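Local coordinates for protein ditrans,polycis-undecaprenyl-diphosphate synthase ((2E,6E)-farnesyl-diphosphate specific) (Acinetobacter baumannii, PDB 6ACS) that probably condenses isopentenyl diphosphate units with farnesyl diphosphate to make undecaprenyl diphosphate, the lipid carrier precursor for bacterial cell wall polysaccharides, at residues 157-160 with 161-165. Numbering follows the deposited sequence.
Sequences GEID and ADQIN
The carboxylate of Asp-160 lies over the start of the short 3-10 turn 161-163. It forms an Asx turn: OD1 of Asp-160 accepts a hydrogen bond from the backbone N of Asp-162 at 3.0 Å. CG of Asp-160 stands anti to its own backbone N (chi1 -174°). This brings the acid beside its carbonyl carbon and close to the next two residues. The donor meets OD1 from above the carboxylate plane.

The backbone closes a beta turn that starts at Asp-160, with Ala-161 and Asp-162 at its corners and N of Gln-163 2.8 Å from O of Asp-160. The Gln-163 side chain reaches back in the given conformer, one of two deposited. Its OE1 lies 2.7 Å from N of Asp-160 and accepts a nearly straight bond (165°). The donor sits 35° out of the amide carbonyl plane. In this conformer the return bond resembles that of a capping box, but OD1 of Asp-160 takes the N-H of Asp-162 instead of that of Gln-163. On the way, CG of Gln-163 packs 3.2 Å from O of Asp-160.

The turn belongs to the loop joining helix 139-155, which ends in a Schellman motif at Gly-157, to helix 166-170. Ile-159 and Ile-164 pack back on helix 139-155. Ala-161 and Ile-164 also touch the second subunit, and OD1 of Asp-162 bonds to Gln-152 of that subunit.

Two like charges come close here: OD1 of Asp-160 is 3.6 Å from OD2 of Asp-162. Beside the amide, in the same Gln-163 conformer, CG2 of Ile-159 rests 3.8 Å from OE1 of Gln-163.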
# COMPACT_ATOMS: atom_id res chain seq x y z
N GLY B 157 -18.16 4.32 24.76
CA GLY B 157 -18.08 5.69 25.20
C GLY B 157 -16.68 6.16 25.57
O GLY B 157 -16.54 7.20 26.22
N GLU B 158 -15.64 5.43 25.18
CA GLU B 158 -14.28 5.80 25.55
C GLU B 158 -13.66 6.80 24.58
O GLU B 158 -12.71 7.51 24.95
CB GLU B 158 -13.40 4.56 25.64
CG GLU B 158 -13.87 3.56 26.69
CD GLU B 158 -13.18 2.21 26.57
OE1 GLU B 158 -12.33 2.05 25.66
OE2 GLU B 158 -13.49 1.32 27.40
N ILE B 159 -14.16 6.86 23.35
CA ILE B 159 -13.64 7.71 22.29
C ILE B 159 -14.82 8.32 21.57
O ILE B 159 -15.84 7.65 21.34
CB ILE B 159 -12.76 6.90 21.32
CG1 ILE B 159 -11.52 6.36 22.03
CG2 ILE B 159 -12.34 7.73 20.11
CD1 ILE B 159 -10.58 5.59 21.10
N ASP B 160 -14.71 9.60 21.24
CA ASP B 160 -15.65 10.26 20.35
C ASP B 160 -15.22 9.99 18.91
O ASP B 160 -14.06 10.20 18.55
CB ASP B 160 -15.69 11.76 20.66
CG ASP B 160 -16.77 12.51 19.89
OD1 ASP B 160 -17.13 12.11 18.76
OD2 ASP B 160 -17.27 13.51 20.45
N ALA B 161 -16.16 9.50 18.09
CA ALA B 161 -15.81 9.12 16.72
C ALA B 161 -15.20 10.29 15.96
O ALA B 161 -14.40 10.09 15.04
CB ALA B 161 -17.05 8.59 16.00
N ASP B 162 -15.54 11.53 16.34
CA ASP B 162 -14.98 12.69 15.67
C ASP B 162 -13.47 12.83 15.87
O ASP B 162 -12.82 13.54 15.11
CB ASP B 162 -15.68 13.96 16.16
CG ASP B 162 -17.16 13.95 15.85
OD1 ASP B 162 -17.59 13.15 14.99
OD2 ASP B 162 -17.90 14.76 16.47
N GLN B 163 -12.91 12.17 16.88
CA GLN B 163 -11.47 12.24 17.12
C GLN B 163 -10.69 11.32 16.19
O GLN B 163 -9.45 11.37 16.19
CB GLN B 163 -11.13 11.85 18.57
CG GLN B 163 -12.02 12.32 19.73
CD GLN B 163 -11.67 11.61 21.06
OE1 GLN B 163 -12.54 11.17 21.81
NE2 GLN B 163 -10.37 11.47 21.33
N ILE B 164 -11.35 10.45 15.44
CA ILE B 164 -10.62 9.43 14.69
C ILE B 164 -9.92 10.09 13.50
O ILE B 164 -10.56 10.72 12.65
CB ILE B 164 -11.55 8.31 14.25
CG1 ILE B 164 -12.06 7.56 15.49
CG2 ILE B 164 -10.82 7.35 13.29
CD1 ILE B 164 -13.29 6.71 15.18
N ASN B 165 -8.61 9.93 13.44
CA ASN B 165 -7.77 10.49 12.38
C ASN B 165 -6.62 9.51 12.17
O ASN B 165 -6.57 8.45 12.80
CB ASN B 165 -7.29 11.89 12.77
CG ASN B 165 -6.45 11.90 14.05
OD1 ASN B 165 -5.98 10.87 14.50
ND2 ASN B 165 -6.25 13.08 14.61